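Local coordinates for protein putative xanthine dehydrogenase YAGS fad-binding subunit (Escherichia coli, PDB 5G5G) that probably oxidises aldehydes at a molybdenum centre, as the pterin cytosine dinucleotide-binding subunit of a three-chain periplasmic aldehyde oxidase, at residues C[7-10]-C[11-15]; C[27-31]-C[32-36]; C[523-526]-C[527-530]. All blocks are in the same frame, centred on the assembly; numbering follows the deposited sequence.

Overall arrangement
Contacts 1 and 3 are neighbours in space although some five hundred residues separate them in sequence: their centres lie 16 Å apart, and CG of P11 packs on NH1 of R527 at 3.5 Å. Contact 2 stands apart, its centre 33 Å from those of the other two. Each contact is local, a turn at 7-15, a short helix with the chain that follows it at 27-36, and mid-helix packing at 523-530. None of them forms the molybdenum site. In contact 1 the side chain of I12 lies about 10 Å from the pterin cofactor; in contact 2 that of K30 lies about 7 Å from an iron-sulfur cluster.

Contact 1. Residues C[7-10]-C[11-15]; sequences AGEN and PIDQL
The backbone at N10 meets the chain three residues on: D13 N donates to N10 O at 3.1 Å, closing a turn as the extended 7-10 runs into the 3-10 segment 11-14. Within that segment Q14 N bonds back to P11 O. P11 suits the first turn position, because its ring holds phi near the helical value of -60° and its missing N-H is not called for there. The side chains tighten the bend. N10 holds CG between its own N and carbonyl carbon (chi1 67°), which swings the amide forward over the turn, and OD1 takes the N-H of I12 at 3.1 Å, with the donor tilted only 18° from the carbonyl plane. D13 answers in the reverse direction: its OD2 accepts the backbone N-H of N10 at 3.1 Å, met from above the carboxylate plane, while the same oxygen rests 3.2 Å from CA of E9. The other carboxylate oxygen, OD1, makes salt bridges to R615 and K686, which probably favour the charged form of D13, and N10 ND2 reaches the carbonyl of P684. Further along, Q14 folds its amide back so that NE2 donates to P11 O at 2.9 Å, giving that carbonyl a second donor. P11 and I12 pack on M483 of helix 472-484 and on Y520 of helix 511-534, which suits their apolar side chains. The pairing of N10 OD1 with the N-H two residues on is an Asx turn, here the Asx-Pro variety, nested in a beta turn that starts a short 3-10 helix.

Contact 2. Residues C[27-31]-C[32-36]; sequences GPLKT and TGTAR
P28 O receives T32 OG1 at 2.7 Å, just as G27 O, one residue earlier, takes T31 OG1 at 2.8 Å beside T31 N; each threonine hydroxyl, placed in T31 by a chi1 of 55° that turns it back along the helix, donates to the carbonyl four residues earlier. L29 O is gripped more widely. It accepts T34 N at 3.0 Å, in the carbonyl plane, and the N-H groups of T32 and A35 add weak bonds. The bond from T34 N, with G33 at a positive phi of 63° that suits a residue lacking CB, makes the helix end Schellman-like. L29 also lays CB against the methyl of A35 at 4.0 Å, and the L29 and T34 side chains cross at about a right angle, CD2 of L29 lying 3.3 Å from OG1 of T34. At K30, in place of a direct bond between G33 N and K30 O, a water donates to K30 O at 2.6 Å and accepts weakly from G33 N. K30 touches the A35 methyl with CG, then runs out fully extended to place NZ in a salt bridge with D26 and a hydrogen bond to the backbone of another protein chain, against which T31 packs as well.

Contact 3. Residues C[523-526]-C[527-530]; sequences CMKL and REMI
R527 lays the aliphatic part of its side chain along the carbonyl of C523, CG coming within 3.3 Å of O. The same oxygen accepts R527 N at 2.8 Å, so backbone and side chain of the arginine converge on one carbonyl of the preceding turn. The chain then bends at chi3 (65°), NE passing 4.1 Å from M524 SD, which approaches the guanidinium obliquely. M524, bent at chi2 and chi3, also packs on M483. The guanidinium has its polar partner elsewhere: NH1 donates to the carbonyl of M483 on helix 472-484, tying the two helices together. All this belongs to the middle of the long alpha-helix 511-534 in the molybdopterin cofactor-binding domain, whose i to i+4 pattern continues as M529 N meets K525 O at 2.9 Å and I530 N meets L526 O at 2.8 Å. On the buried face, L526 and I530 stand one turn apart; with CG anti to the backbone N (chi1 -177°), L526 can meet CD1 of I530, CG to CD1 4.0 Å. Both branched residues pack on L484 and L566, so the helix lies against helix 472-484 and the sheet strand 566-574. The small, buried C523 packs on V451 of strand 447-453 and on M483. Across the more open side, the methylene chain of K525 passes M529, CG to SD 4.3 Å, and K525 also touches E570 of strand 566-574.

Contact 1. Residues C[7-10]-C[11-15]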
loop_
_atom_site.group_PDB
_atom_site.type_symbol
_atom_site.label_atom_id
_atom_site.label_comp_id
_atom_site.label_asym_id
_atom_site.label_seq_id
_atom_site.Cartn_x
_atom_site.Cartn_y
_atom_site.Cartn_z
ATOM N N ALA C 7 38.189 9.263 0.984
ATOM C CA ALA C 7 38.551 8.492 2.184
ATOM C C ALA C 7 39.711 7.561 1.900
ATOM O O ALA C 7 39.807 7.021 0.807
ATOM C CB ALA C 7 37.353 7.688 2.675
ATOM N N GLY C 8 40.621 7.430 2.851
ATOM C CA GLY C 8 41.738 6.467 2.762
ATOM C C GLY C 8 41.307 5.248 3.556
ATOM O O GLY C 8 40.107 4.989 3.702
ATOM N N GLU C 9 42.259 4.504 4.097
ATOM C CA GLU C 9 41.926 3.373 4.959
ATOM C C GLU C 9 41.493 3.907 6.296
ATOM O O GLU C 9 42.079 4.839 6.824
ATOM C CB GLU C 9 43.124 2.436 5.189
ATOM C CG GLU C 9 43.379 1.506 4.007
ATOM C CD GLU C 9 44.461 0.456 4.284
ATOM O OE1 GLU C 9 44.585 -0.059 5.436
ATOM O OE2 GLU C 9 45.194 0.159 3.332
ATOM N N ASN C 10 40.476 3.305 6.869
ATOM C CA ASN C 10 40.004 3.722 8.188
ATOM C C ASN C 10 39.356 2.511 8.862
ATOM O O ASN C 10 39.294 1.451 8.245
ATOM C CB ASN C 10 39.058 4.964 8.046
ATOM C CG ASN C 10 37.755 4.658 7.344
ATOM O OD1 ASN C 10 37.167 3.596 7.521
ATOM N ND2 ASN C 10 37.240 5.646 6.604
ATOM N N PRO C 11 38.914 2.629 10.116
ATOM C CA PRO C 11 38.462 1.425 10.856
ATOM C C PRO C 11 37.300 0.664 10.245
ATOM O O PRO C 11 37.170 -0.540 10.497
ATOM C CB PRO C 11 38.098 1.977 12.245
ATOM C CG PRO C 11 39.037 3.141 12.400
ATOM C CD PRO C 11 39.051 3.780 11.019
ATOM N N ILE C 12 36.441 1.338 9.462
ATOM C CA ILE C 12 35.289 0.714 8.902
ATOM C C ILE C 12 35.715 -0.354 7.923
ATOM O O ILE C 12 35.030 -1.361 7.799
ATOM C CB ILE C 12 34.344 1.719 8.184
ATOM C CG1 ILE C 12 33.849 2.806 9.172
ATOM C CG2 ILE C 12 33.152 1.013 7.539
ATOM C CD1 ILE C 12 32.961 2.326 10.268
ATOM N N ASP C 13 36.866 -0.166 7.276
ATOM C CA ASP C 13 37.436 -1.184 6.357
ATOM C C ASP C 13 37.640 -2.597 6.931
ATOM O O ASP C 13 37.766 -3.556 6.170
ATOM C CB ASP C 13 38.761 -0.723 5.790
ATOM C CG ASP C 13 38.626 0.482 4.831
ATOM O OD1 ASP C 13 37.621 0.653 4.127
ATOM O OD2 ASP C 13 39.667 1.173 4.725
ATOM N N GLN C 14 37.712 -2.716 8.257
ATOM C CA GLN C 14 37.872 -4.015 8.911
ATOM C C GLN C 14 36.657 -4.933 8.636
ATOM O O GLN C 14 36.798 -6.174 8.602
ATOM C CB GLN C 14 38.022 -3.842 10.412
ATOM C CG GLN C 14 39.260 -3.079 10.852
ATOM C CD GLN C 14 39.261 -2.810 12.346
ATOM O OE1 GLN C 14 39.908 -3.513 13.100
ATOM N NE2 GLN C 14 38.516 -1.811 12.781
ATOM N N LEU C 15 35.484 -4.315 8.518
ATOM C CA LEU C 15 34.249 -5.019 8.209
ATOM C C LEU C 15 34.001 -6.218 9.115
ATOM O O LEU C 15 33.470 -7.234 8.682
ATOM C CB LEU C 15 34.197 -5.434 6.721
ATOM C CG LEU C 15 34.327 -4.238 5.761
ATOM C CD1 LEU C 15 34.470 -4.763 4.339
ATOM C CD2 LEU C 15 33.130 -3.349 5.857
#

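Contact 2. Residues C[27-31]-C[32-36]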
loop_
_atom_site.group_PDB
_atom_site.type_symbol
_atom_site.label_atom_id
_atom_site.label_comp_id
_atom_site.label_asym_id
_atom_site.label_seq_id
_atom_site.Cartn_x
_atom_site.Cartn_y
_atom_site.Cartn_z
ATOM N N GLY C 27 13.955 -5.808 15.666
ATOM C CA GLY C 27 13.137 -6.997 15.343
ATOM C C GLY C 27 12.293 -7.551 16.495
ATOM O O GLY C 27 11.086 -7.763 16.334
ATOM N N PRO C 28 12.902 -7.759 17.675
ATOM C CA PRO C 28 12.110 -8.238 18.779
ATOM C C PRO C 28 10.907 -7.324 19.089
ATOM O O PRO C 28 9.828 -7.858 19.338
ATOM C CB PRO C 28 13.090 -8.278 19.928
ATOM C CG PRO C 28 14.410 -8.652 19.245
ATOM C CD PRO C 28 14.356 -7.810 17.991
ATOM N N LEU C 29 11.078 -6.004 19.077
ATOM C CA LEU C 29 9.923 -5.112 19.306
ATOM C C LEU C 29 8.882 -5.188 18.169
ATOM O O LEU C 29 7.680 -5.249 18.436
ATOM C CB LEU C 29 10.359 -3.656 19.525
ATOM C CG LEU C 29 11.198 -3.392 20.743
ATOM C CD1 LEU C 29 11.682 -1.951 20.644
ATOM C CD2 LEU C 29 10.431 -3.591 22.021
ATOM N N LYS C 30 9.341 -5.233 16.912
ATOM C CA LYS C 30 8.425 -5.113 15.823
ATOM C C LYS C 30 7.623 -6.398 15.561
ATOM O O LYS C 30 6.558 -6.309 14.972
ATOM C CB LYS C 30 9.114 -4.651 14.527
ATOM C CG LYS C 30 9.456 -3.175 14.554
ATOM C CD LYS C 30 10.138 -2.777 13.263
ATOM C CE LYS C 30 10.345 -1.285 13.231
ATOM N NZ LYS C 30 10.941 -0.805 11.953
ATOM N N THR C 31 8.144 -7.550 15.953
ATOM C CA THR C 31 7.474 -8.831 15.708
ATOM C C THR C 31 6.599 -9.236 16.902
ATOM O O THR C 31 5.887 -10.227 16.835
ATOM C CB THR C 31 8.490 -9.956 15.461
ATOM O OG1 THR C 31 9.435 -10.060 16.551
ATOM C CG2 THR C 31 9.224 -9.735 14.149
ATOM N N THR C 32 6.654 -8.471 17.983
ATOM C CA THR C 32 5.910 -8.796 19.221
ATOM C C THR C 32 4.851 -7.747 19.535
ATOM O O THR C 32 4.298 -7.783 20.622
ATOM C CB THR C 32 6.813 -8.978 20.440
ATOM O OG1 THR C 32 7.505 -7.750 20.690
ATOM C CG2 THR C 32 7.800 -10.121 20.242
ATOM N N GLY C 33 4.625 -6.804 18.618
ATOM C CA GLY C 33 3.640 -5.703 18.824
ATOM C C GLY C 33 4.006 -4.789 19.983
ATOM O O GLY C 33 3.123 -4.227 20.680
ATOM N N THR C 34 5.306 -4.630 20.225
ATOM C CA THR C 34 5.741 -3.767 21.320
ATOM C C THR C 34 6.465 -2.503 20.910
ATOM O O THR C 34 6.741 -1.681 21.778
ATOM C CB THR C 34 6.487 -4.532 22.398
ATOM O OG1 THR C 34 7.586 -5.256 21.855
ATOM C CG2 THR C 34 5.524 -5.499 23.137
ATOM N N ALA C 35 6.725 -2.313 19.609
ATOM C CA ALA C 35 7.233 -1.041 19.120
ATOM C C ALA C 35 6.043 -0.076 19.132
ATOM O O ALA C 35 5.006 -0.418 18.546
ATOM C CB ALA C 35 7.738 -1.215 17.684
ATOM N N ARG C 36 6.203 1.117 19.688
ATOM C CA ARG C 36 5.094 2.104 19.674
ATOM C C ARG C 36 5.180 3.042 18.499
ATOM O O ARG C 36 6.175 3.754 18.308
ATOM C CB ARG C 36 5.061 2.935 20.940
ATOM C CG ARG C 36 4.962 2.197 22.264
ATOM C CD ARG C 36 3.768 1.336 22.405
ATOM N NE ARG C 36 3.814 0.738 23.755
ATOM C CZ ARG C 36 3.381 1.310 24.876
ATOM N NH1 ARG C 36 2.645 2.425 24.842
ATOM N NH2 ARG C 36 3.605 0.697 26.062
HETATM O O HOH W 1 4.276 -7.210 15.797
#

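Contact 3. Residues C[523-526]-C[527-530]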
loop_
_atom_site.group_PDB
_atom_site.type_symbol
_atom_site.label_atom_id
_atom_site.label_comp_id
_atom_site.label_asym_id
_atom_site.label_seq_id
_atom_site.Cartn_x
_atom_site.Cartn_y
_atom_site.Cartn_z
ATOM N N CYS C 523 32.422 8.778 16.752
ATOM C CA CYS C 523 33.246 7.701 17.236
ATOM C C CYS C 523 34.738 8.014 17.112
ATOM O O CYS C 523 35.502 7.555 17.947
ATOM C CB CYS C 523 32.911 6.369 16.568
ATOM S SG CYS C 523 31.318 5.703 17.024
ATOM N N MET C 524 35.163 8.763 16.098
ATOM C CA MET C 524 36.573 9.097 15.963
ATOM C C MET C 524 36.988 10.007 17.124
ATOM O O MET C 524 38.066 9.807 17.726
ATOM C CB MET C 524 36.896 9.788 14.648
ATOM C CG MET C 524 36.925 8.840 13.470
ATOM S SD MET C 524 38.249 7.581 13.628
ATOM C CE MET C 524 39.728 8.536 13.486
ATOM N N LYS C 525 36.096 10.932 17.506
ATOM C CA LYS C 525 36.352 11.744 18.695
ATOM C C LYS C 525 36.334 10.893 19.984
ATOM O O LYS C 525 37.206 11.046 20.871
ATOM C CB LYS C 525 35.351 12.893 18.774
ATOM C CG LYS C 525 35.487 13.815 19.974
ATOM C CD LYS C 525 36.770 14.610 19.951
ATOM C CE LYS C 525 36.782 15.509 21.165
ATOM N NZ LYS C 525 37.863 16.531 21.036
ATOM N N LEU C 526 35.394 9.973 20.074
ATOM C CA LEU C 526 35.300 9.116 21.262
ATOM C C LEU C 526 36.535 8.228 21.396
ATOM O O LEU C 526 37.041 8.037 22.506
ATOM C CB LEU C 526 34.018 8.292 21.245
ATOM C CG LEU C 526 33.710 7.386 22.434
ATOM C CD1 LEU C 526 33.719 8.165 23.732
ATOM C CD2 LEU C 526 32.366 6.730 22.203
ATOM N N ARG C 527 37.053 7.753 20.272
ATOM C CA ARG C 527 38.305 6.995 20.285
ATOM C C ARG C 527 39.450 7.844 20.828
ATOM O O ARG C 527 40.240 7.342 21.606
ATOM C CB ARG C 527 38.665 6.422 18.907
ATOM C CG ARG C 527 37.812 5.221 18.495
ATOM C CD ARG C 527 37.790 5.073 16.981
ATOM N NE ARG C 527 39.144 4.761 16.496
ATOM C CZ ARG C 527 39.569 3.605 15.989
ATOM N NH1 ARG C 527 38.764 2.543 15.860
ATOM N NH2 ARG C 527 40.840 3.519 15.592
ATOM N N GLU C 528 39.538 9.104 20.404
ATOM C CA GLU C 528 40.532 10.032 20.950
ATOM C C GLU C 528 40.385 10.198 22.457
ATOM O O GLU C 528 41.374 10.178 23.176
ATOM C CB GLU C 528 40.480 11.393 20.248
ATOM C CG GLU C 528 40.928 11.339 18.798
ATOM C CD GLU C 528 41.067 12.714 18.176
ATOM O OE1 GLU C 528 42.100 13.407 18.446
ATOM O OE2 GLU C 528 40.139 13.091 17.445
ATOM N N MET C 529 39.156 10.352 22.927
ATOM C CA MET C 529 38.884 10.511 24.363
ATOM C C MET C 529 39.244 9.246 25.161
ATOM O O MET C 529 39.817 9.319 26.279
ATOM C CB MET C 529 37.439 10.891 24.598
ATOM C CG MET C 529 37.034 12.226 23.999
ATOM S SD MET C 529 35.256 12.470 24.030
ATOM C CE MET C 529 34.965 12.559 25.795
ATOM N N ILE C 530 38.941 8.082 24.587
ATOM C CA ILE C 530 39.335 6.835 25.216
ATOM C C ILE C 530 40.860 6.736 25.291
ATOM O O ILE C 530 41.414 6.514 26.364
ATOM C CB ILE C 530 38.690 5.604 24.530
ATOM C CG1 ILE C 530 37.186 5.647 24.700
ATOM C CG2 ILE C 530 39.246 4.304 25.124
ATOM C CD1 ILE C 530 36.450 4.814 23.655
#